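Local coordinates for cerato-platanin-like protein (Moniliophthora perniciosa, PDB 3SUM) that is of unknown function but belongs to the fungal cerato-platanins, small double-psi beta-barrel proteins that are probably secreted and met by the host plant, at residues A[3-8]-A[92-97]; A[51-56]-A[85-90]; A[60-65]-A[117-122]; A[74-79]-A[123-128]. One frame throughout, in Å; residues are numbered along the deposited sequence.

Contact 1: residues A[3-8]-A[92-97]; sequences WLIKWD and DLVKNL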
loop_
_atom_site.group_PDB
_atom_site.type_symbol
_atom_site.label_atom_id
_atom_site.label_comp_id
_atom_site.label_asym_id
_atom_site.label_seq_id
_atom_site.Cartn_x
_atom_site.Cartn_y
_atom_site.Cartn_z
ATOM N N TRP A 3 -10.436 -3.285 -9.698
ATOM C CA TRP A 3 -9.644 -3.557 -8.500
ATOM C C TRP A 3 -10.535 -3.523 -7.298
ATOM O O TRP A 3 -11.449 -2.694 -7.235
ATOM C CB TRP A 3 -8.453 -2.554 -8.341
ATOM C CG TRP A 3 -7.184 -2.817 -9.251
ATOM C CD1 TRP A 3 -6.890 -2.239 -10.453
ATOM C CD2 TRP A 3 -6.096 -3.683 -8.948
ATOM N NE1 TRP A 3 -5.683 -2.668 -10.904
ATOM C CE2 TRP A 3 -5.165 -3.556 -9.988
ATOM C CE3 TRP A 3 -5.767 -4.478 -7.830
ATOM C CZ2 TRP A 3 -3.969 -4.216 -9.979
ATOM C CZ3 TRP A 3 -4.575 -5.195 -7.859
ATOM C CH2 TRP A 3 -3.701 -5.059 -8.931
ATOM N N LEU A 4 -10.298 -4.453 -6.371
ATOM C CA LEU A 4 -10.973 -4.528 -5.050
ATOM C C LEU A 4 -9.943 -4.142 -3.997
ATOM O O LEU A 4 -8.734 -4.358 -4.170
ATOM C CB LEU A 4 -11.418 -5.984 -4.706
ATOM C CG LEU A 4 -12.438 -6.645 -5.631
ATOM C CD1 LEU A 4 -12.845 -7.989 -4.991
ATOM C CD2 LEU A 4 -13.668 -5.765 -5.722
ATOM N N ILE A 5 -10.413 -3.602 -2.868
ATOM C CA ILE A 5 -9.495 -3.477 -1.763
ATOM C C ILE A 5 -10.214 -4.050 -0.513
ATOM O O ILE A 5 -11.438 -3.882 -0.345
ATOM C CB ILE A 5 -9.082 -2.037 -1.534
ATOM C CG1 ILE A 5 -7.969 -1.989 -0.441
ATOM C CG2 ILE A 5 -10.348 -1.100 -1.292
ATOM C CD1 ILE A 5 -7.020 -0.894 -0.604
ATOM N N LYS A 6 -9.468 -4.712 0.326
ATOM C CA LYS A 6 -9.963 -5.240 1.584
ATOM C C LYS A 6 -8.933 -4.739 2.579
ATOM O O LYS A 6 -7.884 -4.245 2.205
ATOM C CB LYS A 6 -9.878 -6.783 1.564
ATOM C CG LYS A 6 -10.987 -7.363 0.617
ATOM C CD LYS A 6 -10.674 -8.895 0.399
ATOM C CE LYS A 6 -11.564 -9.566 -0.664
ATOM N NZ LYS A 6 -13.002 -9.564 -0.143
ATOM N N TRP A 7 -9.281 -4.807 3.848
ATOM C CA TRP A 7 -8.379 -4.336 4.834
ATOM C C TRP A 7 -7.953 -5.470 5.751
ATOM O O TRP A 7 -8.659 -6.463 5.946
ATOM C CB TRP A 7 -8.966 -3.126 5.594
ATOM C CG TRP A 7 -10.263 -3.374 6.348
ATOM C CD1 TRP A 7 -11.512 -3.103 5.913
ATOM C CD2 TRP A 7 -10.393 -3.903 7.657
ATOM N NE1 TRP A 7 -12.413 -3.426 6.883
ATOM C CE2 TRP A 7 -11.749 -3.962 7.950
ATOM C CE3 TRP A 7 -9.467 -4.385 8.604
ATOM C CZ2 TRP A 7 -12.251 -4.440 9.196
ATOM C CZ3 TRP A 7 -9.949 -4.840 9.837
ATOM C CH2 TRP A 7 -11.327 -4.884 10.120
ATOM N N ASP A 8 -6.813 -5.243 6.368
ATOM C CA ASP A 8 -6.157 -6.225 7.235
ATOM C C ASP A 8 -5.178 -5.428 8.069
ATOM O O ASP A 8 -4.297 -4.737 7.558
ATOM C CB ASP A 8 -5.377 -7.265 6.380
ATOM C CG ASP A 8 -4.756 -8.423 7.181
ATOM O OD1 ASP A 8 -4.488 -8.326 8.359
ATOM O OD2 ASP A 8 -4.384 -9.431 6.536
ATOM N N ASP A 92 -6.372 1.649 8.530
ATOM C CA ASP A 92 -6.605 3.091 8.505
ATOM C C ASP A 92 -6.534 3.590 7.058
ATOM O O ASP A 92 -7.306 4.428 6.597
ATOM C CB ASP A 92 -5.415 3.743 9.225
ATOM C CG ASP A 92 -5.406 3.485 10.774
ATOM O OD1 ASP A 92 -6.358 2.957 11.292
ATOM O OD2 ASP A 92 -4.382 3.845 11.398
ATOM N N LEU A 93 -5.563 3.074 6.312
ATOM C CA LEU A 93 -5.504 3.417 4.880
ATOM C C LEU A 93 -6.859 3.183 4.217
ATOM O O LEU A 93 -7.411 4.038 3.514
ATOM C CB LEU A 93 -4.396 2.573 4.218
ATOM C CG LEU A 93 -4.503 2.337 2.718
ATOM C CD1 LEU A 93 -4.178 3.693 2.020
ATOM C CD2 LEU A 93 -3.568 1.239 2.246
ATOM N N VAL A 94 -7.418 1.983 4.400
ATOM C CA VAL A 94 -8.612 1.621 3.740
ATOM C C VAL A 94 -9.800 2.383 4.225
ATOM O O VAL A 94 -10.599 2.915 3.428
ATOM C CB VAL A 94 -8.846 0.041 3.806
ATOM C CG1 VAL A 94 -10.176 -0.305 3.182
ATOM C CG2 VAL A 94 -7.659 -0.656 3.079
ATOM N N LYS A 95 -9.822 2.591 5.536
ATOM C CA LYS A 95 -10.876 3.292 6.157
ATOM C C LYS A 95 -10.921 4.696 5.622
ATOM O O LYS A 95 -12.022 5.207 5.290
ATOM C CB LYS A 95 -10.648 3.316 7.682
ATOM C CG LYS A 95 -11.784 3.701 8.508
ATOM C CD LYS A 95 -11.281 3.867 10.025
ATOM C CE LYS A 95 -11.131 2.527 10.693
ATOM N NZ LYS A 95 -11.122 2.682 12.245
ATOM N N ASN A 96 -9.765 5.322 5.504
ATOM C CA ASN A 96 -9.756 6.659 4.981
ATOM C C ASN A 96 -10.011 6.700 3.485
ATOM O O ASN A 96 -10.731 7.581 3.024
ATOM C CB ASN A 96 -8.512 7.392 5.405
ATOM C CG ASN A 96 -8.408 7.459 6.949
ATOM O OD1 ASN A 96 -9.440 7.563 7.636
ATOM N ND2 ASN A 96 -7.212 7.326 7.487
ATOM N N LEU A 97 -9.496 5.730 2.729
ATOM C CA LEU A 97 -9.679 5.833 1.272
ATOM C C LEU A 97 -11.157 5.645 0.916
ATOM O O LEU A 97 -11.629 6.195 -0.093
ATOM C CB LEU A 97 -8.916 4.692 0.600
ATOM C CG LEU A 97 -9.042 4.461 -0.894
ATOM C CD1 LEU A 97 -8.663 5.717 -1.788
ATOM C CD2 LEU A 97 -8.134 3.201 -1.227
#

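Contact 2: residues A[51-56]-A[85-90]; sequences VAAPEA and NLFVGG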
loop_
_atom_site.group_PDB
_atom_site.type_symbol
_atom_site.label_atom_id
_atom_site.label_comp_id
_atom_site.label_asym_id
_atom_site.label_seq_id
_atom_site.Cartn_x
_atom_site.Cartn_y
_atom_site.Cartn_z
ATOM N N VAL A 51 0.011 -2.198 1.082
ATOM C CA VAL A 51 -0.935 -3.129 0.604
ATOM C C VAL A 51 -0.219 -4.410 0.209
ATOM O O VAL A 51 0.966 -4.416 -0.090
ATOM C CB VAL A 51 -1.695 -2.651 -0.691
ATOM C CG1 VAL A 51 -2.661 -1.440 -0.405
ATOM C CG2 VAL A 51 -0.692 -2.262 -1.787
ATOM N N ALA A 52 -0.962 -5.497 0.296
ATOM C CA ALA A 52 -0.565 -6.719 -0.434
ATOM C C ALA A 52 -1.210 -6.636 -1.764
ATOM O O ALA A 52 -2.308 -6.151 -1.882
ATOM C CB ALA A 52 -1.096 -7.963 0.323
ATOM N N ALA A 53 -0.583 -7.190 -2.796
ATOM C CA ALA A 53 -1.168 -7.129 -4.112
ATOM C C ALA A 53 -0.559 -8.275 -4.885
ATOM O O ALA A 53 0.449 -8.898 -4.433
ATOM C CB ALA A 53 -0.849 -5.777 -4.763
ATOM N N PRO A 54 -1.162 -8.603 -6.030
ATOM C CA PRO A 54 -0.736 -9.827 -6.657
ATOM C C PRO A 54 0.589 -9.632 -7.340
ATOM O O PRO A 54 0.827 -8.592 -7.941
ATOM C CB PRO A 54 -1.795 -10.059 -7.766
ATOM C CG PRO A 54 -2.876 -9.175 -7.472
ATOM C CD PRO A 54 -2.393 -8.048 -6.613
ATOM N N GLU A 55 1.370 -10.701 -7.376
ATOM C CA GLU A 55 2.579 -10.733 -8.130
ATOM C C GLU A 55 2.176 -10.570 -9.647
ATOM O O GLU A 55 1.110 -10.935 -10.036
ATOM C CB GLU A 55 3.238 -12.119 -7.935
ATOM C CG GLU A 55 4.544 -12.375 -8.684
ATOM C CD GLU A 55 5.128 -13.813 -8.380
ATOM O OE1 GLU A 55 5.833 -14.396 -9.249
ATOM O OE2 GLU A 55 4.850 -14.349 -7.296
ATOM N N ALA A 56 3.102 -10.081 -10.456
ATOM C CA ALA A 56 2.955 -9.978 -11.920
ATOM C C ALA A 56 2.186 -8.755 -12.192
ATOM O O ALA A 56 2.660 -7.930 -12.930
ATOM C CB ALA A 56 2.316 -11.237 -12.619
ATOM N N ASN A 85 -6.306 -8.608 -9.205
ATOM C CA ASN A 85 -7.033 -7.376 -9.019
ATOM C C ASN A 85 -7.438 -7.117 -7.585
ATOM O O ASN A 85 -8.379 -6.355 -7.345
ATOM C CB ASN A 85 -8.273 -7.381 -9.914
ATOM C CG ASN A 85 -7.899 -7.531 -11.395
ATOM O OD1 ASN A 85 -6.948 -6.919 -11.861
ATOM N ND2 ASN A 85 -8.664 -8.301 -12.113
ATOM N N LEU A 86 -6.696 -7.665 -6.646
ATOM C CA LEU A 86 -7.037 -7.461 -5.253
ATOM C C LEU A 86 -5.888 -6.719 -4.520
ATOM O O LEU A 86 -4.746 -7.135 -4.584
ATOM C CB LEU A 86 -7.273 -8.798 -4.546
ATOM C CG LEU A 86 -7.495 -8.671 -3.014
ATOM C CD1 LEU A 86 -8.740 -7.813 -2.587
ATOM C CD2 LEU A 86 -7.642 -10.081 -2.338
ATOM N N PHE A 87 -6.204 -5.605 -3.846
ATOM C CA PHE A 87 -5.306 -5.056 -2.858
ATOM C C PHE A 87 -5.838 -5.388 -1.472
ATOM O O PHE A 87 -7.068 -5.380 -1.244
ATOM C CB PHE A 87 -5.308 -3.532 -2.962
ATOM C CG PHE A 87 -4.626 -3.018 -4.160
ATOM C CD1 PHE A 87 -3.236 -3.052 -4.254
ATOM C CD2 PHE A 87 -5.368 -2.493 -5.202
ATOM C CE1 PHE A 87 -2.599 -2.568 -5.375
ATOM C CE2 PHE A 87 -4.749 -1.995 -6.323
ATOM C CZ PHE A 87 -3.387 -2.041 -6.432
ATOM N N VAL A 88 -4.925 -5.639 -0.535
ATOM C CA VAL A 88 -5.338 -5.738 0.845
ATOM C C VAL A 88 -4.552 -4.673 1.565
ATOM O O VAL A 88 -3.338 -4.757 1.636
ATOM C CB VAL A 88 -5.096 -7.099 1.473
ATOM C CG1 VAL A 88 -5.598 -7.040 2.991
ATOM C CG2 VAL A 88 -5.924 -8.167 0.688
ATOM N N GLY A 89 -5.225 -3.710 2.180
ATOM C CA GLY A 89 -4.440 -2.622 2.716
ATOM C C GLY A 89 -4.614 -2.522 4.230
ATOM O O GLY A 89 -5.479 -3.139 4.845
ATOM N N GLY A 90 -3.771 -1.723 4.830
ATOM C CA GLY A 90 -3.856 -1.454 6.248
ATOM C C GLY A 90 -5.194 -0.881 6.553
ATOM O O GLY A 90 -5.772 -0.182 5.754
#

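Contact 3: residues A[60-65]-A[117-122]; sequences CGSCWK and AYQVDG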
loop_
_atom_site.group_PDB
_atom_site.type_symbol
_atom_site.label_atom_id
_atom_site.label_comp_id
_atom_site.label_asym_id
_atom_site.label_seq_id
_atom_site.Cartn_x
_atom_site.Cartn_y
_atom_site.Cartn_z
ATOM N N CYS A 60 7.032 -5.803 -6.136
ATOM C CA CYS A 60 7.328 -5.581 -4.738
ATOM C C CYS A 60 7.873 -4.180 -4.591
ATOM O O CYS A 60 8.766 -3.785 -5.306
ATOM C CB CYS A 60 8.342 -6.589 -4.221
ATOM S SG CYS A 60 7.419 -8.096 -3.760
ATOM N N GLY A 61 7.345 -3.443 -3.637
ATOM C CA GLY A 61 7.848 -2.086 -3.419
ATOM C C GLY A 61 7.285 -1.062 -4.366
ATOM O O GLY A 61 7.570 0.137 -4.184
ATOM N N SER A 62 6.404 -1.439 -5.298
ATOM C CA SER A 62 5.925 -0.401 -6.227
ATOM C C SER A 62 4.928 0.498 -5.525
ATOM O O SER A 62 4.358 0.141 -4.499
ATOM C CB SER A 62 5.271 -0.955 -7.494
ATOM O OG SER A 62 4.297 -1.935 -7.162
ATOM N N CYS A 63 4.662 1.608 -6.171
ATOM C CA CYS A 63 3.789 2.651 -5.561
ATOM C C CYS A 63 2.599 2.757 -6.424
ATOM O O CYS A 63 2.748 2.910 -7.645
ATOM C CB CYS A 63 4.560 3.920 -5.595
ATOM S SG CYS A 63 3.633 5.246 -4.750
ATOM N N TRP A 64 1.392 2.727 -5.839
ATOM C CA TRP A 64 0.166 2.719 -6.634
ATOM C C TRP A 64 -0.776 3.786 -6.135
ATOM O O TRP A 64 -0.902 3.988 -4.954
ATOM C CB TRP A 64 -0.560 1.373 -6.528
ATOM C CG TRP A 64 0.144 0.370 -7.357
ATOM C CD1 TRP A 64 1.353 -0.120 -7.126
ATOM C CD2 TRP A 64 -0.336 -0.232 -8.561
ATOM N NE1 TRP A 64 1.697 -0.984 -8.119
ATOM C CE2 TRP A 64 0.680 -1.055 -9.030
ATOM C CE3 TRP A 64 -1.554 -0.153 -9.274
ATOM C CZ2 TRP A 64 0.562 -1.845 -10.206
ATOM C CZ3 TRP A 64 -1.681 -0.937 -10.482
ATOM C CH2 TRP A 64 -0.626 -1.783 -10.913
ATOM N N LYS A 65 -1.381 4.496 -7.063
ATOM C CA LYS A 65 -2.386 5.440 -6.664
ATOM C C LYS A 65 -3.738 4.759 -6.743
ATOM O O LYS A 65 -4.117 4.220 -7.794
ATOM C CB LYS A 65 -2.379 6.620 -7.648
ATOM C CG LYS A 65 -3.358 7.670 -7.066
ATOM C CD LYS A 65 -3.371 8.929 -7.928
ATOM C CE LYS A 65 -4.541 8.949 -8.877
ATOM N NZ LYS A 65 -4.712 10.356 -9.424
ATOM N N ALA A 117 -6.783 1.987 -10.112
ATOM C CA ALA A 117 -5.502 1.808 -9.439
ATOM C C ALA A 117 -4.505 1.767 -10.542
ATOM O O ALA A 117 -4.701 1.021 -11.532
ATOM C CB ALA A 117 -5.443 0.451 -8.688
ATOM N N TYR A 118 -3.427 2.536 -10.405
ATOM C CA TYR A 118 -2.335 2.430 -11.367
ATOM C C TYR A 118 -1.047 2.812 -10.691
ATOM O O TYR A 118 -1.055 3.568 -9.685
ATOM C CB TYR A 118 -2.585 3.330 -12.587
ATOM C CG TYR A 118 -2.864 4.793 -12.342
ATOM C CD1 TYR A 118 -4.167 5.271 -12.271
ATOM C CD2 TYR A 118 -1.825 5.706 -12.228
ATOM C CE1 TYR A 118 -4.438 6.642 -12.066
ATOM C CE2 TYR A 118 -2.077 7.082 -12.082
ATOM C CZ TYR A 118 -3.363 7.521 -11.990
ATOM O OH TYR A 118 -3.552 8.858 -11.845
ATOM N N GLN A 119 0.054 2.301 -11.226
ATOM C CA GLN A 119 1.312 2.525 -10.595
ATOM C C GLN A 119 1.754 3.902 -10.968
ATOM O O GLN A 119 1.429 4.417 -12.062
ATOM C CB GLN A 119 2.323 1.548 -11.109
ATOM C CG GLN A 119 3.685 1.651 -10.486
ATOM C CD GLN A 119 4.597 0.559 -11.038
ATOM O OE1 GLN A 119 4.177 -0.224 -11.862
ATOM N NE2 GLN A 119 5.775 0.472 -10.545
ATOM N N VAL A 120 2.451 4.508 -10.010
ATOM C CA VAL A 120 2.995 5.834 -10.139
ATOM C C VAL A 120 4.441 5.784 -9.709
ATOM O O VAL A 120 4.921 4.791 -9.122
ATOM C CB VAL A 120 2.232 6.857 -9.292
ATOM C CG1 VAL A 120 0.746 6.974 -9.749
ATOM C CG2 VAL A 120 2.265 6.442 -7.761
ATOM N N ASP A 121 5.141 6.885 -9.918
ATOM C CA ASP A 121 6.520 6.952 -9.458
ATOM C C ASP A 121 6.647 6.697 -7.980
ATOM O O ASP A 121 5.793 7.115 -7.176
ATOM C CB ASP A 121 7.116 8.340 -9.804
ATOM C CG ASP A 121 8.603 8.356 -9.550
ATOM O OD1 ASP A 121 9.017 8.887 -8.475
ATOM O OD2 ASP A 121 9.313 7.759 -10.388
ATOM N N GLY A 122 7.734 6.026 -7.589
ATOM C CA GLY A 122 7.926 5.714 -6.163
ATOM C C GLY A 122 8.030 6.960 -5.264
ATOM O O GLY A 122 7.779 6.874 -4.072
HETATM O O HOH W 1 4.115 -2.844 -10.337
HETATM O O HOH W 2 6.143 2.444 -8.417
#

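Contact 4: residues A[74-79]-A[123-128]; sequences FVTVVD and SCCQQN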
loop_
_atom_site.group_PDB
_atom_site.type_symbol
_atom_site.label_atom_id
_atom_site.label_comp_id
_atom_site.label_asym_id
_atom_site.label_seq_id
_atom_site.Cartn_x
_atom_site.Cartn_y
_atom_site.Cartn_z
ATOM N N PHE A 74 -1.856 6.944 -1.993
ATOM C CA PHE A 74 -0.709 6.336 -2.582
ATOM C C PHE A 74 -0.197 5.234 -1.681
ATOM O O PHE A 74 0.040 5.426 -0.490
ATOM C CB PHE A 74 0.411 7.385 -2.819
ATOM C CG PHE A 74 0.032 8.415 -3.816
ATOM C CD1 PHE A 74 0.141 8.173 -5.206
ATOM C CD2 PHE A 74 -0.384 9.700 -3.369
ATOM C CE1 PHE A 74 -0.148 9.152 -6.119
ATOM C CE2 PHE A 74 -0.687 10.690 -4.320
ATOM C CZ PHE A 74 -0.582 10.388 -5.692
ATOM N N VAL A 75 -0.064 4.035 -2.253
ATOM C CA VAL A 75 0.228 2.893 -1.424
ATOM C C VAL A 75 1.460 2.141 -1.920
ATOM O O VAL A 75 1.708 2.142 -3.085
ATOM C CB VAL A 75 -0.989 1.932 -1.340
ATOM C CG1 VAL A 75 -2.259 2.677 -0.854
ATOM C CG2 VAL A 75 -1.351 1.302 -2.699
ATOM N N THR A 76 2.223 1.504 -0.982
ATOM C CA THR A 76 3.350 0.751 -1.364
ATOM C C THR A 76 2.942 -0.693 -1.320
ATOM O O THR A 76 2.345 -1.151 -0.348
ATOM C CB THR A 76 4.473 1.016 -0.371
ATOM O OG1 THR A 76 4.703 2.425 -0.380
ATOM C CG2 THR A 76 5.807 0.337 -0.836
ATOM N N VAL A 77 3.319 -1.459 -2.360
ATOM C CA VAL A 77 3.091 -2.855 -2.296
ATOM C C VAL A 77 4.176 -3.512 -1.430
ATOM O O VAL A 77 5.358 -3.417 -1.748
ATOM C CB VAL A 77 3.133 -3.451 -3.771
ATOM C CG1 VAL A 77 3.049 -5.047 -3.732
ATOM C CG2 VAL A 77 1.931 -2.891 -4.620
ATOM N N VAL A 78 3.775 -4.226 -0.367
ATOM C CA VAL A 78 4.711 -4.753 0.591
ATOM C C VAL A 78 4.512 -6.253 0.800
ATOM O O VAL A 78 5.279 -6.892 1.523
ATOM C CB VAL A 78 4.586 -4.064 1.966
ATOM C CG1 VAL A 78 4.842 -2.475 1.853
ATOM C CG2 VAL A 78 3.217 -4.416 2.687
ATOM N N ASP A 79 3.506 -6.822 0.136
ATOM C CA ASP A 79 3.257 -8.265 0.356
ATOM C C ASP A 79 2.432 -8.767 -0.828
ATOM O O ASP A 79 2.102 -7.978 -1.737
ATOM C CB ASP A 79 2.473 -8.352 1.682
ATOM C CG ASP A 79 2.399 -9.772 2.257
ATOM O OD1 ASP A 79 3.052 -10.710 1.735
ATOM O OD2 ASP A 79 1.641 -9.891 3.226
ATOM N N SER A 123 8.381 8.117 -5.816
ATOM C CA SER A 123 8.439 9.329 -4.930
ATOM C C SER A 123 7.077 9.622 -4.320
ATOM O O SER A 123 6.968 10.112 -3.200
ATOM C CB SER A 123 8.935 10.542 -5.757
ATOM O OG SER A 123 8.020 10.681 -6.824
ATOM N N CYS A 124 5.992 9.226 -4.993
ATOM C CA CYS A 124 4.687 9.383 -4.395
ATOM C C CYS A 124 4.530 8.558 -3.133
ATOM O O CYS A 124 3.644 8.800 -2.327
ATOM C CB CYS A 124 3.572 8.986 -5.420
ATOM S SG CYS A 124 3.636 10.004 -6.875
ATOM N N CYS A 125 5.329 7.494 -3.006
ATOM C CA CYS A 125 5.299 6.658 -1.797
ATOM C C CYS A 125 6.591 6.920 -0.939
ATOM O O CYS A 125 7.035 6.048 -0.212
ATOM C CB CYS A 125 5.238 5.173 -2.186
ATOM S SG CYS A 125 3.592 4.727 -2.805
ATOM N N GLN A 126 7.148 8.124 -1.089
ATOM C CA GLN A 126 8.298 8.650 -0.301
ATOM C C GLN A 126 9.586 7.915 -0.649
ATOM O O GLN A 126 10.557 7.975 0.121
ATOM C CB GLN A 126 8.032 8.515 1.221
ATOM C CG GLN A 126 6.765 9.323 1.524
ATOM C CD GLN A 126 6.270 9.208 2.912
ATOM O OE1 GLN A 126 7.047 9.073 3.852
ATOM N NE2 GLN A 126 4.919 9.321 3.068
ATOM N N GLN A 127 9.628 7.275 -1.807
ATOM C CA GLN A 127 10.830 6.565 -2.160
ATOM C C GLN A 127 11.779 7.547 -2.842
ATOM O O GLN A 127 11.356 8.467 -3.529
ATOM C CB GLN A 127 10.506 5.391 -3.052
ATOM C CG GLN A 127 9.604 4.416 -2.307
ATOM C CD GLN A 127 9.152 3.288 -3.247
ATOM O OE1 GLN A 127 9.586 3.236 -4.398
ATOM N NE2 GLN A 127 8.296 2.404 -2.763
ATOM N N ASN A 128 13.069 7.311 -2.702
ATOM C CA ASN A 128 14.007 8.277 -3.272
ATOM C C ASN A 128 14.294 7.902 -4.729
ATOM O O ASN A 128 15.375 7.413 -5.063
ATOM C CB ASN A 128 15.266 8.204 -2.450
ATOM C CG ASN A 128 16.381 9.109 -2.994
ATOM O OD1 ASN A 128 16.171 9.973 -3.900
ATOM N ND2 ASN A 128 17.557 8.969 -2.391
HETATM O O HOH W 3 7.238 3.335 0.043
#

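Contact 1: residues A[3-8]-A[92-97]
The indole of W7 meets V94 obliquely, with V94 CG1 4.1 Å from CD1 of W7. Elsewhere the ring is held by Y107, whose aromatic ring meets it with the planes about 35° apart and whose carbonyl O takes the NE1-H. The closer touch is lower on the side chain, where W7 CB packs on V94 CB at 3.6 Å, the two side chains crossing at about a right angle. W7 CG sits between the backbone N and the carbonyl carbon (chi1 61°), which leads the indole away from the helix while CB stays against V94. On the other branch, V94 CG2 reaches tip to tip to I5 CD1 at 3.7 Å and rests at a similar distance, 3.7 Å, from K6 O. One turn on, L97 CD2 adds a looser apolar touch, 4.3 Å from the same I5 CD1. Cutting V94 back to an alanine would keep the CB that meets W7 but would probably leave I5 CD1 without the CG2 it packs on and W7 CD1 without CG1, opening a gap between strand and helix. The axes of strand 4-7 and of the 92-97 part of helix 91-97 approach to 8.1 Å, their directions 128° apart: a helix laid on a strand through aliphatic side chains (I5, V94, L97), here closing one flank of the double-psi beta-barrel of the cerato-platanin family.

Contact 2: residues A[51-56]-A[85-90]
Two backbone hydrogen bonds tie A52 to V88 as an antiparallel hydrogen-bonded pair: A52 N gives to V88 O at 2.8 Å and V88 N returns to A52 O at 3.0 Å, each fairly straight. CA-H...O contacts flank them, V51 CA to V88 O and F87 CA to A52 O. The next such bond fails because P54 has no N-H: L86 O instead faces P54 CD at 3.2 Å and stays buried without a polar partner. Packing is richest round F87, on the side of V51. There the F87 ring, with CG anti to its carbonyl carbon (chi1 -72°), receives V51 CG2 on CD1 at 3.6 Å and A53 CB on the same CD1 at 3.7 Å, both oblique to the ring, while W3 stacks on it. V51 CG1 rests on G89 CA at 3.8 Å, an approach that the missing side chain of G89 allows. On the face of A52 and V88 the two CB atoms lie 4.3 Å apart. The contact is thus a short, two-bond pairing whose hydrogen bonding cannot continue at P54, supplemented by apolar groups gathered round F87, and the unpartnered L86 O is likely to cost some polar energy.

Contact 3: residues A[60-65]-A[117-122]
Three backbone hydrogen bonds join the antiparallel strands: V120 N to C63 O at 2.9 Å (172°), K65 N to Y118 O at 2.8 Å, and Y118 N to K65 O at 3.2 Å. One water accepts from C63 N and Q119 NE2 and donates to V120 O. Among the polar side chains, W64 NE1-H donates in the ring plane to S62 OG at 2.9 Å, helping to fix the turn of the indole; S62 OG is also bonded to E59 O. K65 runs alongside Y118; NZ bonds only weakly to Y118 OH, and both ends meet the C-terminal P136, the lysine by a salt bridge. Aromatic packing centres on W64: Q119 CB makes a CH-pi contact over the five-membered ring, 4.0 Å from its centroid, with Q119 N over the same face. The Q119 amide plane is tilted 14° from the ring plane. Replacing W64 by an alanine would probably strip Q119 of this support and cost S62 OG the indole N-H, leaving it E59 O. C63 SG touches V120 CG2 at 3.5 Å. Strand 116-120 is outermost in the sheet; strand 63-68 separates it from 71-79, and the C63-C125 disulfide leads to the loop packed on 71-79.

Contact 4: residues A[74-79]-A[123-128]
A cystine-rich loop following the last strand is laid against strand 74-79 here: C124 is disulfide-bonded to C133 and C125 to C63, so both loop cysteines that meet the strand are anchored at their sulfurs. C124 CB stands over one face of the F74 ring in a CH-pi contact, 3.9 Å from the centroid and shifted toward the rim, with F74 CD1 at 3.5 Å. C124 SG approaches the same ring more obliquely, 4.5 Å from its centroid. F74 CG is anti to its carbonyl carbon (chi1 -65°), which sets the ring face against C124 CB. C125 meets the next residues of the strand: its SG comes to 3.2 Å from V75 O, and its CB packs on T76 OG1 at 3.3 Å. T76 OG1 donates to a water at 2.7 Å, which in turn donates to C125 O and accepts from Q127 NE2, so a single water joins strand, cysteine backbone and glutamine. T76 OG1 is also bonded to N46 ND2 and Q127 NE2 to G61 O, so neither depends on the water alone. From the opposite direction, Q127 NE2 approaches T76 CG2 at 3.8 Å. Sulfur and CH-pi packing on an aromatic, one bridging water and the C63-C125 disulfide link this irregular C-terminal loop to the barrel of a small cerato-platanin, while C124-C133 braces the loop within itself.

All four contacts involve strands of one mixed sheet, part of the double-psi beta-barrel. Contact 1 sets helix 91-97 on strand 4-7, whose sheet neighbour 86-89 forms contact 2 with 50-52; their centres are about 10 Å apart. Strand 50-52 borders 71-79, the strand of contact 4, and 71-79 borders 63-68, the strand of contact 3. Contacts 3 and 4 lie closest, centres about 6 Å apart, and the C63-C125 disulfide joins them. Contacts 1 and 3, about 15 Å apart, meet through W3, which touches A117 and W64. Every pair alternates along the chain except 1 and 2, contact 2 lying wholly between the segments of contact 1, so distant chain parts are threaded together.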